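Oxalate--CoA ligase (Arabidopsis thaliana, PDB 5IE2) belongs to the AMP-binding enzymes of the ANL superfamily, joining a large N-terminal part to a small C-terminal domain, and binds adenosine-5'-triphosphate. Local coordinates at residues A[451-456]-A[482-487]; A[427-432]-A[472-477]; A[65-70]-A[131-136]; A[21-26]-A[232-237]; A[197-202]-A[326-331]. One frame throughout, in Å; residues are numbered along the deposited sequence.

Contact 1 (A[451-456]-A[482-487])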
# COMPACT_ATOMS: atom_id res chain seq x y z
N GLU A 451 -20.52 -9.66 -22.32
CA GLU A 451 -20.44 -9.13 -20.97
C GLU A 451 -21.34 -7.90 -20.86
O GLU A 451 -21.59 -7.21 -21.85
CB GLU A 451 -18.99 -8.81 -20.61
CG GLU A 451 -18.11 -10.05 -20.58
CD GLU A 451 -16.62 -9.74 -20.50
OE1 GLU A 451 -15.82 -10.68 -20.71
OE2 GLU A 451 -16.24 -8.58 -20.22
N GLU A 452 -21.84 -7.64 -19.66
CA GLU A 452 -22.67 -6.48 -19.40
C GLU A 452 -22.12 -5.82 -18.14
O GLU A 452 -21.42 -6.44 -17.36
CB GLU A 452 -24.14 -6.91 -19.25
CG GLU A 452 -25.18 -5.80 -19.07
CD GLU A 452 -25.07 -4.71 -20.14
OE1 GLU A 452 -24.36 -3.71 -19.88
OE2 GLU A 452 -25.68 -4.84 -21.23
N ILE A 453 -22.42 -4.55 -17.96
CA ILE A 453 -22.03 -3.88 -16.74
C ILE A 453 -23.21 -3.84 -15.75
O ILE A 453 -24.35 -3.54 -16.13
CB ILE A 453 -21.54 -2.44 -17.01
CG1 ILE A 453 -21.29 -1.71 -15.70
CG2 ILE A 453 -22.55 -1.69 -17.94
CD1 ILE A 453 -20.47 -0.44 -15.89
N ASN A 454 -22.89 -4.17 -14.49
CA ASN A 454 -23.77 -3.99 -13.34
C ASN A 454 -23.04 -3.16 -12.28
O ASN A 454 -21.86 -2.88 -12.42
CB ASN A 454 -24.16 -5.34 -12.74
CG ASN A 454 -25.22 -6.07 -13.54
OD1 ASN A 454 -25.57 -5.71 -14.66
ND2 ASN A 454 -25.74 -7.11 -12.94
N CYS A 455 -23.73 -2.78 -11.22
CA CYS A 455 -23.05 -2.11 -10.13
C CYS A 455 -23.77 -2.39 -8.79
O CYS A 455 -24.88 -2.89 -8.79
CB CYS A 455 -22.98 -0.61 -10.39
SG CYS A 455 -24.56 0.28 -10.20
N ALA A 456 -23.11 -2.06 -7.68
CA ALA A 456 -23.72 -2.09 -6.34
C ALA A 456 -23.44 -0.78 -5.64
O ALA A 456 -22.32 -0.21 -5.77
CB ALA A 456 -23.17 -3.27 -5.53
N LYS A 482 -22.66 2.50 -21.45
CA LYS A 482 -21.88 2.35 -20.24
C LYS A 482 -22.73 2.24 -18.96
O LYS A 482 -22.23 1.95 -17.88
CB LYS A 482 -20.92 3.54 -20.05
CG LYS A 482 -19.97 3.76 -21.22
CD LYS A 482 -19.04 4.97 -20.90
CE LYS A 482 -18.12 5.24 -22.08
NZ LYS A 482 -17.37 6.46 -21.72
N VAL A 483 -24.03 2.48 -19.11
CA VAL A 483 -24.92 2.55 -17.95
C VAL A 483 -25.18 1.16 -17.34
O VAL A 483 -25.61 0.28 -18.07
CB VAL A 483 -26.26 3.18 -18.37
CG1 VAL A 483 -27.21 3.33 -17.14
CG2 VAL A 483 -26.00 4.52 -18.98
N PRO A 484 -24.95 0.98 -16.02
CA PRO A 484 -25.21 -0.33 -15.39
C PRO A 484 -26.67 -0.79 -15.67
O PRO A 484 -27.63 -0.04 -15.51
CB PRO A 484 -24.99 -0.06 -13.90
CG PRO A 484 -24.01 1.13 -13.85
CD PRO A 484 -24.39 1.97 -15.08
N LYS A 485 -26.80 -2.01 -16.14
CA LYS A 485 -28.12 -2.54 -16.48
C LYS A 485 -28.87 -2.96 -15.21
O LYS A 485 -30.11 -2.95 -15.16
CB LYS A 485 -28.00 -3.72 -17.45
CG LYS A 485 -29.30 -4.08 -18.19
CD LYS A 485 -29.72 -2.91 -19.08
CE LYS A 485 -31.16 -3.01 -19.57
NZ LYS A 485 -31.68 -1.64 -19.92
N ARG A 486 -28.10 -3.31 -14.17
CA ARG A 486 -28.66 -3.63 -12.88
C ARG A 486 -27.89 -2.90 -11.78
O ARG A 486 -26.65 -2.76 -11.87
CB ARG A 486 -28.63 -5.14 -12.66
CG ARG A 486 -29.71 -5.87 -13.48
CD ARG A 486 -29.64 -7.37 -13.28
NE ARG A 486 -30.57 -7.80 -12.22
CZ ARG A 486 -30.50 -8.97 -11.60
NH1 ARG A 486 -29.53 -9.85 -11.90
NH2 ARG A 486 -31.39 -9.27 -10.65
N VAL A 487 -28.64 -2.41 -10.78
CA VAL A 487 -28.09 -1.73 -9.60
C VAL A 487 -28.50 -2.50 -8.34
O VAL A 487 -29.69 -2.57 -8.02
CB VAL A 487 -28.63 -0.27 -9.48
CG1 VAL A 487 -28.15 0.43 -8.17
CG2 VAL A 487 -28.31 0.54 -10.74
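Asn454 and Pro484 bring their CA atoms to 4.4 Å where the loop 482-487 comes up to the edge of strand 451-456 and turns to run parallel with it. Two backbone hydrogen bonds seal the edge. Lys485 N gives to Ile453 O over 2.9 Å, almost straight at 168°, and Cys455 N gives to Arg486 O over 3.0 Å. Three CA-H...O contacts back them up, Pro484 CA to Ile453 O, Asn454 CA to Arg486 O and Val487 CA to Cys455 O. Cys455 and Val487 form a parallel bridge and put their side chains on one face. With chi1 at 73° the Cys455 sulfur tucks between its own backbone N and carbonyl carbon, and there SG meets Pro484 CB at 3.7 Å and Val487 CG2 at 3.8 Å. Ile453 spreads over the loop backbone, CD1 lying 3.6 Å from Lys482 O. Glu452 CG passes 3.9 Å from Lys485 CB; a bend at chi2 (51°) lets OE1 accept from Ile453 N, while OE2 forms a salt bridge with Arg416. Strand 436-446 pairs with strand 450-459 on its other edge, leaving the latter as the middle of a three-stranded sheet. Helix 423-430 packs on Ile453, Cys455 and Pro484, and helix 467-477 on Val483 and Val487.

Contact 2 (A[427-432]-A[472-477]); sequences DAVLLT and AFCKKN
Leu430 and Cys474 meet in the apolar part of this helix-to-helix contact, CD2 3.5 Å from SG. Leu430 starts out pointing away from the other helix, yet its CD2 branch reaches back to the sulfur. Val429 CG1, anti to the backbone N (chi1 163°), slants between Phe473 and Asn477, 4.1 Å from Phe473 CE2 and 3.9 Å from Asn477 CB. The aromatic edge makes a different kind of contact. Thr432 OG1 lies in the plane of the Phe473 ring, 3.2 Å from CZ, and Val429 O comes to the same rim near CE2, so two oxygens face C-H groups of the ring. Both helices belong to the small C-terminal domain of the AMP-binding fold, where they lie on the face of its three-stranded sheet that carries Cys455 and Val487. Hydrogen bonds within each segment set these groups in place. Val429 O is gripped twice, by Thr432 N and by Thr432 OG1, the hydroxyl lying at 2.8 Å in the carbonyl plane on a lone pair. Asn477 folds back so that ND2 donates to Phe473 O over 2.9 Å and also stands 3.7 Å above the centre of the Phe473 ring. The rings of Phe473 and His433 also meet edge to face. Leu431 and Thr432 turn to helix 294-304 of the large N-terminal part, touching Val295.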
# COMPACT_ATOMS: atom_id res chain seq x y z
N ASP A 427 -17.58 3.96 -11.74
CA ASP A 427 -17.52 4.16 -10.27
C ASP A 427 -17.49 5.64 -9.91
O ASP A 427 -18.12 6.10 -8.92
CB ASP A 427 -16.24 3.57 -9.63
CG ASP A 427 -16.20 2.05 -9.60
OD1 ASP A 427 -17.20 1.41 -9.94
OD2 ASP A 427 -15.14 1.49 -9.18
N ALA A 428 -16.64 6.35 -10.66
CA ALA A 428 -16.48 7.78 -10.40
C ALA A 428 -17.84 8.48 -10.58
O ALA A 428 -18.18 9.39 -9.83
CB ALA A 428 -15.43 8.39 -11.32
N VAL A 429 -18.59 8.06 -11.58
CA VAL A 429 -19.93 8.70 -11.72
C VAL A 429 -20.86 8.32 -10.56
O VAL A 429 -21.59 9.17 -10.02
CB VAL A 429 -20.58 8.34 -13.09
CG1 VAL A 429 -22.11 8.61 -13.09
CG2 VAL A 429 -19.87 9.09 -14.27
N LEU A 430 -20.87 7.06 -10.16
CA LEU A 430 -21.79 6.62 -9.08
C LEU A 430 -21.56 7.42 -7.82
O LEU A 430 -22.51 7.81 -7.13
CB LEU A 430 -21.58 5.16 -8.76
CG LEU A 430 -21.99 4.27 -9.92
CD1 LEU A 430 -21.58 2.80 -9.63
CD2 LEU A 430 -23.51 4.44 -10.12
N LEU A 431 -20.29 7.65 -7.50
CA LEU A 431 -20.00 8.40 -6.27
C LEU A 431 -20.45 9.87 -6.29
O LEU A 431 -20.43 10.53 -5.24
CB LEU A 431 -18.48 8.36 -5.99
CG LEU A 431 -17.96 6.98 -5.58
CD1 LEU A 431 -16.45 7.02 -5.25
CD2 LEU A 431 -18.73 6.42 -4.39
N THR A 432 -20.80 10.41 -7.46
CA THR A 432 -21.29 11.80 -7.51
C THR A 432 -22.79 11.88 -7.26
O THR A 432 -23.33 12.98 -7.14
CB THR A 432 -20.99 12.52 -8.84
OG1 THR A 432 -21.76 11.97 -9.90
CG2 THR A 432 -19.51 12.40 -9.22
N ALA A 472 -31.12 6.37 -13.90
CA ALA A 472 -31.45 7.64 -14.55
C ALA A 472 -30.30 8.66 -14.43
O ALA A 472 -29.93 9.38 -15.41
CB ALA A 472 -32.76 8.22 -13.94
N PHE A 473 -29.75 8.70 -13.22
CA PHE A 473 -28.63 9.59 -12.95
C PHE A 473 -27.43 9.22 -13.85
O PHE A 473 -26.80 10.08 -14.47
CB PHE A 473 -28.27 9.51 -11.47
CG PHE A 473 -27.11 10.39 -11.08
CD1 PHE A 473 -27.31 11.73 -10.75
CD2 PHE A 473 -25.82 9.87 -11.07
CE1 PHE A 473 -26.22 12.53 -10.37
CE2 PHE A 473 -24.75 10.66 -10.74
CZ PHE A 473 -24.94 11.99 -10.37
N CYS A 474 -27.10 7.93 -13.90
CA CYS A 474 -26.03 7.44 -14.78
C CYS A 474 -26.29 7.81 -16.23
O CYS A 474 -25.37 8.18 -16.93
CB CYS A 474 -25.87 5.93 -14.67
SG CYS A 474 -25.09 5.44 -13.09
N LYS A 475 -27.55 7.71 -16.68
CA LYS A 475 -27.87 8.02 -18.08
C LYS A 475 -27.64 9.48 -18.38
O LYS A 475 -27.44 9.84 -19.55
CB LYS A 475 -29.32 7.65 -18.43
CG LYS A 475 -29.56 6.14 -18.55
CD LYS A 475 -31.08 5.86 -18.47
CE LYS A 475 -31.46 4.43 -18.91
NZ LYS A 475 -32.92 4.16 -18.67
N LYS A 476 -27.69 10.33 -17.35
CA LYS A 476 -27.41 11.74 -17.62
C LYS A 476 -25.90 12.08 -17.68
O LYS A 476 -25.52 13.15 -18.12
CB LYS A 476 -28.16 12.60 -16.60
CG LYS A 476 -29.59 12.88 -17.13
CD LYS A 476 -30.58 13.43 -16.09
CE LYS A 476 -31.95 13.79 -16.74
NZ LYS A 476 -31.83 14.66 -17.96
N ASN A 477 -25.05 11.13 -17.34
CA ASN A 477 -23.64 11.39 -17.13
C ASN A 477 -22.74 10.42 -17.86
O ASN A 477 -21.52 10.51 -17.73
CB ASN A 477 -23.31 11.35 -15.64
CG ASN A 477 -23.91 12.54 -14.89
OD1 ASN A 477 -23.39 13.65 -15.01
ND2 ASN A 477 -25.02 12.32 -14.19

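Contact 3 (A[65-70]-A[131-136]); sequences NTVEFV and ATLLDA
Glu68 and Leu133 make the one direct hydrogen bond of this contact, Leu133 N to Glu68 OE2 at 2.9 Å and practically straight (178°). The amide meets the anti side of the carboxylate, 17° out of its plane. A bend at chi2 (93°) swings the acid across to the strand end, and its CG rests 3.5 Å from Ala131 O on the way. A water extends the polar link: it donates to Glu68 OE2 and also to Leu133 O at 3.0 Å, so one carboxylate oxygen serves both the N-H and, through water, the C=O of Leu133. Apolar contact comes from Val67, whose CG2 meets Leu133 CD2 at 3.8 Å with the two side chains crossing at about a right angle; Phe29 lies against both. Within segment 65-70, Thr66 is the N-cap of the helix, its OG1 accepting from Phe69 N over 3.3 Å. Glu68 sits in the first turn just beyond, where the helix end would probably ease its negative charge. Helix 67-78 is the connection of a beta-alpha-beta crossover from strand 58-61 to strand 82-85, and its start meets the carboxy end of strand 127-132 in the same sheet, as expected of a layered alpha/beta fold.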
# COMPACT_ATOMS: atom_id res chain seq x y z
N ASN A 65 0.08 -2.75 13.93
CA ASN A 65 1.02 -1.66 13.58
C ASN A 65 1.65 -1.14 14.86
O ASN A 65 1.15 -0.16 15.45
CB ASN A 65 0.33 -0.51 12.83
CG ASN A 65 0.03 -0.87 11.36
OD1 ASN A 65 0.45 -1.93 10.86
ND2 ASN A 65 -0.71 0.02 10.67
N THR A 66 2.76 -1.76 15.26
CA THR A 66 3.34 -1.46 16.57
C THR A 66 4.82 -1.17 16.48
O THR A 66 5.45 -1.45 15.47
CB THR A 66 3.17 -2.63 17.53
OG1 THR A 66 3.90 -3.74 17.01
CG2 THR A 66 1.70 -3.05 17.63
N VAL A 67 5.37 -0.62 17.55
CA VAL A 67 6.78 -0.26 17.53
C VAL A 67 7.66 -1.50 17.38
O VAL A 67 8.74 -1.45 16.71
CB VAL A 67 7.13 0.56 18.81
CG1 VAL A 67 6.93 -0.31 20.09
CG2 VAL A 67 8.54 1.16 18.73
N GLU A 68 7.24 -2.63 17.98
CA GLU A 68 8.03 -3.86 17.83
C GLU A 68 8.02 -4.36 16.40
O GLU A 68 9.03 -4.88 15.91
CB GLU A 68 7.49 -4.99 18.75
CG GLU A 68 7.74 -4.69 20.25
CD GLU A 68 6.54 -3.96 20.92
OE1 GLU A 68 5.59 -3.50 20.22
OE2 GLU A 68 6.57 -3.83 22.18
N PHE A 69 6.89 -4.21 15.72
CA PHE A 69 6.93 -4.59 14.30
C PHE A 69 7.99 -3.76 13.54
O PHE A 69 8.75 -4.33 12.73
CB PHE A 69 5.58 -4.42 13.61
CG PHE A 69 5.68 -4.60 12.08
CD1 PHE A 69 5.71 -5.87 11.53
CD2 PHE A 69 5.88 -3.50 11.26
CE1 PHE A 69 5.82 -6.06 10.11
CE2 PHE A 69 6.01 -3.65 9.85
CZ PHE A 69 6.00 -4.93 9.28
N VAL A 70 8.03 -2.45 13.76
CA VAL A 70 8.99 -1.61 13.03
C VAL A 70 10.43 -2.03 13.33
O VAL A 70 11.27 -2.23 12.41
CB VAL A 70 8.81 -0.11 13.37
CG1 VAL A 70 9.91 0.74 12.68
CG2 VAL A 70 7.42 0.37 12.92
N ALA A 131 8.73 -10.50 20.75
CA ALA A 131 9.47 -9.24 20.83
C ALA A 131 8.70 -8.21 21.63
O ALA A 131 7.50 -7.97 21.36
CB ALA A 131 9.77 -8.72 19.37
N THR A 132 9.37 -7.56 22.59
CA THR A 132 8.72 -6.56 23.44
C THR A 132 9.63 -5.36 23.74
O THR A 132 10.75 -5.56 24.15
CB THR A 132 8.32 -7.13 24.82
OG1 THR A 132 7.68 -8.38 24.63
CG2 THR A 132 7.38 -6.16 25.50
N LEU A 133 9.15 -4.15 23.52
CA LEU A 133 9.87 -2.93 23.92
C LEU A 133 9.35 -2.44 25.24
O LEU A 133 8.16 -2.19 25.39
CB LEU A 133 9.72 -1.81 22.88
CG LEU A 133 10.63 -0.57 23.11
CD1 LEU A 133 12.10 -0.91 22.92
CD2 LEU A 133 10.24 0.58 22.13
N LEU A 134 10.24 -2.27 26.21
CA LEU A 134 9.79 -1.94 27.56
C LEU A 134 9.82 -0.44 27.89
O LEU A 134 8.77 0.18 28.13
CB LEU A 134 10.63 -2.72 28.57
CG LEU A 134 10.29 -4.22 28.53
CD1 LEU A 134 11.19 -4.97 29.47
CD2 LEU A 134 8.83 -4.43 28.89
N ASP A 135 11.01 0.11 28.00
CA ASP A 135 11.19 1.50 28.39
C ASP A 135 12.45 1.97 27.69
O ASP A 135 13.16 1.18 27.07
CB ASP A 135 11.33 1.64 29.90
CG ASP A 135 12.54 0.88 30.45
OD1 ASP A 135 12.36 -0.28 30.85
OD2 ASP A 135 13.67 1.41 30.48
N ALA A 136 12.74 3.26 27.81
CA ALA A 136 13.85 3.84 27.06
C ALA A 136 15.23 3.49 27.61
O ALA A 136 16.26 3.92 27.06
CB ALA A 136 13.67 5.36 27.02
O HOH W 1 5.64 -2.21 23.85

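Contact 4 (A[21-26]-A[232-237])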
# COMPACT_ATOMS: atom_id res chain seq x y z
N ARG A 21 12.92 13.23 16.10
CA ARG A 21 11.98 12.15 16.31
C ARG A 21 11.88 11.26 15.05
O ARG A 21 11.83 11.77 13.92
CB ARG A 21 10.60 12.73 16.67
CG ARG A 21 9.57 11.68 17.12
CD ARG A 21 8.37 12.37 17.82
NE ARG A 21 7.67 13.22 16.89
CZ ARG A 21 6.68 12.79 16.09
NH1 ARG A 21 6.29 11.50 16.11
NH2 ARG A 21 6.08 13.65 15.29
N ALA A 22 11.83 9.94 15.29
CA ALA A 22 11.66 8.95 14.23
C ALA A 22 10.29 8.26 14.32
O ALA A 22 9.60 8.15 13.32
CB ALA A 22 12.78 7.90 14.29
N LEU A 23 9.94 7.75 15.50
CA LEU A 23 8.81 6.82 15.63
C LEU A 23 8.13 7.01 16.98
O LEU A 23 8.77 6.89 18.04
CB LEU A 23 9.30 5.36 15.49
CG LEU A 23 8.19 4.28 15.49
CD1 LEU A 23 7.38 4.43 14.25
CD2 LEU A 23 8.87 2.87 15.45
N SER A 24 6.83 7.32 16.95
CA SER A 24 6.02 7.47 18.16
C SER A 24 4.91 6.47 18.12
O SER A 24 4.50 6.02 17.03
CB SER A 24 5.42 8.88 18.29
OG SER A 24 6.43 9.84 18.44
N VAL A 25 4.48 6.05 19.31
CA VAL A 25 3.23 5.32 19.47
C VAL A 25 2.38 6.27 20.29
O VAL A 25 2.81 6.70 21.36
CB VAL A 25 3.43 3.98 20.20
CG1 VAL A 25 2.05 3.36 20.55
CG2 VAL A 25 4.30 3.05 19.35
N SER A 26 1.24 6.69 19.72
CA SER A 26 0.42 7.74 20.33
C SER A 26 0.20 7.47 21.84
O SER A 26 -0.28 6.40 22.23
CB SER A 26 -0.94 7.85 19.64
OG SER A 26 -1.73 8.90 20.24
N VAL A 232 7.20 9.30 12.16
CA VAL A 232 6.03 8.46 11.96
C VAL A 232 5.35 8.23 13.28
O VAL A 232 6.02 7.91 14.23
CB VAL A 232 6.49 7.07 11.37
CG1 VAL A 232 5.32 6.15 11.20
CG2 VAL A 232 7.19 7.29 10.02
N THR A 233 4.02 8.33 13.32
CA THR A 233 3.27 7.99 14.55
C THR A 233 2.37 6.82 14.28
O THR A 233 1.66 6.80 13.28
CB THR A 233 2.44 9.18 15.05
OG1 THR A 233 3.33 10.27 15.38
CG2 THR A 233 1.55 8.79 16.31
N LEU A 234 2.40 5.81 15.15
CA LEU A 234 1.48 4.69 15.07
C LEU A 234 0.32 4.95 16.04
O LEU A 234 0.56 5.34 17.20
CB LEU A 234 2.19 3.38 15.45
CG LEU A 234 3.52 3.17 14.69
CD1 LEU A 234 4.20 1.91 15.16
CD2 LEU A 234 3.14 3.12 13.18
N PRO A 235 -0.90 4.74 15.60
CA PRO A 235 -2.05 4.82 16.54
C PRO A 235 -1.92 3.86 17.75
O PRO A 235 -1.37 2.74 17.68
CB PRO A 235 -3.26 4.43 15.70
CG PRO A 235 -2.87 4.77 14.24
CD PRO A 235 -1.33 4.40 14.22
N ALA A 236 -2.44 4.31 18.89
CA ALA A 236 -2.33 3.56 20.14
C ALA A 236 -2.82 2.15 20.02
O ALA A 236 -2.30 1.22 20.64
CB ALA A 236 -3.11 4.31 21.28
N ALA A 237 -3.83 1.95 19.19
CA ALA A 237 -4.42 0.63 19.14
C ALA A 237 -3.93 -0.24 17.98
O ALA A 237 -4.52 -1.30 17.75
CB ALA A 237 -5.94 0.75 19.09
O HOH W 2 4.50 11.61 13.34
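Arg21 and Thr233 come together through their torsions. The Arg21 chain leaves the backbone extended and then bends at chi3 (64°), which turns the guanidinium, already carried forward along its own strand as far as Ser24, toward the neighbouring strand. Thr233 has OG1 opposite its carbonyl carbon (chi1 -62°), and this places the hydroxyl at the guanidinium edge, 3.3 Å from Arg21 NH1. A water joins the two residues, accepting from Arg21 NH2 and lying 2.7 Å from Thr233 OG1. Arg21 NH1 donates to Ser24 OG at 2.9 Å, the oxygen lying somewhat out of the guanidinium plane, and Ser24 OG has a second partner in Asn30.

The strands run parallel, and their backbones alternate donor and acceptor. Val232 N gives to Ala22 O, from 39° above the carbonyl plane; Ser24 N gives to Val232 O at 2.9 Å, Leu234 N to Ser24 O at 2.8 Å and Ser26 N to Leu234 O at 2.9 Å. On the other edge of strand 21-25, Ala22 and Leu23 both face Leu31, a classic beta bulge. Leu23, Val25, Val232 and Leu234 share one face, where Leu23 CD1 touches Val232 CB at 4.0 Å and Leu234 CG at 4.1 Å; helix 67-78 covers Leu23 and Val25.

The pairing is therefore two-sided in its chemistry: an apolar face closed by a helix, and a polar face where hydroxyls and a water gather at the Arg21 guanidinium, which probably spreads its charge over these oxygens.

Contact 5 (A[197-202]-A[326-331]); sequences VYKLTE and LPEEGP
Lys199 reaches across to Glu328 and Glu329 and is held by both acids. Its chain is extended beyond CG, which carries NZ to Glu328 OE2 at 2.6 Å and Glu329 OE2 at 2.9 Å in a three-residue salt-bridge network. Glu329 offers its anti lone pair; Glu328 is also met on the anti side, but 25° out of the carboxylate plane. The two acids arrive differently, the Glu328 side chain coming from the opposite direction to the lysine's and the Glu329 one at about a right angle to it. Nearer the backbone, Leu326 CD1 packs on the lysine stem, 3.6 Å from Lys199 CG, and lies 3.5 Å from Tyr198 O.

Several backbone groups have partners of their own. A water donates to Val197 O at 2.7 Å and accepts from Leu326 N at 2.9 Å, bridging the segments where the helix is ending. Leu326 O takes both Glu329 N and Gly330 N, which curls the loop, so that Glu328 and Glu329 both come within bonding distance of Lys199 NZ. Tyr198 O accepts from Arg283, and Tyr198 OH is bonded to Arg286 and Ser323. Lys199, with positive phi, closes helix 184-198 in a Schellman motif. Tyr198 and Leu326 both rest on Leu309 of strand 308-314, and the Tyr198 ring stacks with Phe284 of the adjacent strand 284-287, so the helix end and the loop after strand 319-323 both pack against the sheet that holds these strands.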
# COMPACT_ATOMS: atom_id res chain seq x y z
N VAL A 197 9.65 12.72 -4.95
CA VAL A 197 8.48 13.36 -5.55
C VAL A 197 7.66 14.16 -4.51
O VAL A 197 7.04 15.15 -4.88
CB VAL A 197 7.58 12.33 -6.30
CG1 VAL A 197 6.95 11.36 -5.32
CG2 VAL A 197 6.52 13.04 -7.21
N TYR A 198 7.68 13.79 -3.23
CA TYR A 198 6.95 14.58 -2.24
C TYR A 198 7.86 15.55 -1.49
O TYR A 198 7.39 16.21 -0.58
CB TYR A 198 6.18 13.65 -1.25
CG TYR A 198 5.25 12.73 -2.04
CD1 TYR A 198 4.28 13.26 -2.88
CD2 TYR A 198 5.41 11.36 -2.00
CE1 TYR A 198 3.47 12.43 -3.65
CE2 TYR A 198 4.61 10.53 -2.75
CZ TYR A 198 3.66 11.07 -3.57
OH TYR A 198 2.93 10.20 -4.33
N LYS A 199 9.15 15.60 -1.87
CA LYS A 199 10.16 16.39 -1.14
C LYS A 199 10.04 16.19 0.35
O LYS A 199 9.95 17.15 1.11
CB LYS A 199 10.04 17.88 -1.48
CG LYS A 199 10.27 18.13 -2.95
CD LYS A 199 10.26 19.67 -3.24
CE LYS A 199 10.38 19.90 -4.73
NZ LYS A 199 10.33 21.39 -4.94
N LEU A 200 10.03 14.92 0.79
CA LEU A 200 10.02 14.63 2.23
C LEU A 200 11.33 15.10 2.83
O LEU A 200 12.40 14.86 2.22
CB LEU A 200 9.84 13.12 2.50
CG LEU A 200 8.49 12.54 2.00
CD1 LEU A 200 8.48 11.02 2.33
CD2 LEU A 200 7.26 13.24 2.62
N THR A 201 11.27 15.75 3.98
CA THR A 201 12.48 16.14 4.70
C THR A 201 12.33 15.83 6.17
O THR A 201 11.30 15.33 6.61
CB THR A 201 12.81 17.63 4.55
OG1 THR A 201 11.85 18.40 5.30
CG2 THR A 201 12.79 18.05 3.08
N GLU A 202 13.36 16.18 6.94
CA GLU A 202 13.34 15.77 8.34
C GLU A 202 12.28 16.53 9.14
O GLU A 202 12.01 16.16 10.30
CB GLU A 202 14.73 15.97 8.97
CG GLU A 202 15.15 17.47 9.05
CD GLU A 202 15.83 18.03 7.78
OE1 GLU A 202 15.76 17.44 6.67
OE2 GLU A 202 16.46 19.12 7.89
N LEU A 326 4.00 17.70 -6.50
CA LEU A 326 3.66 18.83 -5.59
C LEU A 326 3.25 20.03 -6.43
O LEU A 326 3.74 20.20 -7.53
CB LEU A 326 4.88 19.21 -4.70
CG LEU A 326 5.40 18.14 -3.73
CD1 LEU A 326 6.66 18.58 -3.08
CD2 LEU A 326 4.36 17.92 -2.64
N PRO A 327 2.35 20.89 -5.91
CA PRO A 327 1.89 22.07 -6.65
C PRO A 327 3.04 22.97 -7.10
O PRO A 327 2.97 23.57 -8.18
CB PRO A 327 1.00 22.78 -5.64
CG PRO A 327 0.41 21.68 -4.80
CD PRO A 327 1.57 20.64 -4.68
N GLU A 328 4.11 23.04 -6.31
CA GLU A 328 5.23 23.90 -6.68
C GLU A 328 5.95 23.35 -7.91
O GLU A 328 6.67 24.08 -8.56
CB GLU A 328 6.21 24.06 -5.51
CG GLU A 328 7.04 22.81 -5.21
CD GLU A 328 7.42 22.67 -3.73
OE1 GLU A 328 6.50 22.69 -2.88
OE2 GLU A 328 8.62 22.53 -3.42
N GLU A 329 5.74 22.07 -8.24
CA GLU A 329 6.39 21.47 -9.40
C GLU A 329 5.46 21.33 -10.61
O GLU A 329 5.95 21.27 -11.73
CB GLU A 329 6.98 20.07 -9.07
CG GLU A 329 8.17 20.11 -8.09
CD GLU A 329 9.38 20.91 -8.63
OE1 GLU A 329 9.62 20.93 -9.87
OE2 GLU A 329 10.08 21.55 -7.81
N GLY A 330 4.15 21.26 -10.40
CA GLY A 330 3.23 21.04 -11.52
C GLY A 330 1.80 20.82 -11.05
O GLY A 330 1.56 20.68 -9.85
N PRO A 331 0.85 20.80 -11.98
CA PRO A 331 -0.55 20.59 -11.54
C PRO A 331 -0.81 19.15 -11.10
O PRO A 331 -0.02 18.27 -11.45
CB PRO A 331 -1.38 20.90 -12.79
CG PRO A 331 -0.39 20.66 -13.96
CD PRO A 331 0.97 21.02 -13.44
O HOH W 3 6.77 16.89 -6.97

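Contacts 3, 4 and 5 lie in the large N-terminal part, contacts 1 and 2 in the C-terminal domain. Along the chain contact 3 is nested inside the loop closed by contact 4, contact 5 crosses contact 4, and contacts 1 and 2 interleave later. Contacts 3 and 4 touch, centres about 11 Å apart, where helix 67-78 covers the sheet of strands 21-25 and 231-234. Contacts 1 and 2 also touch, likewise about 11 Å between centres, through Cys455 on Leu430 and Val483 on Cys474. Contact 5 lies between the pairs, its centre about 24 Å from that of contact 4 and about 33 Å from that of contact 2. No contact here spans the two parts, though Leu431 and Thr432 of contact 2 touch helix 294-304.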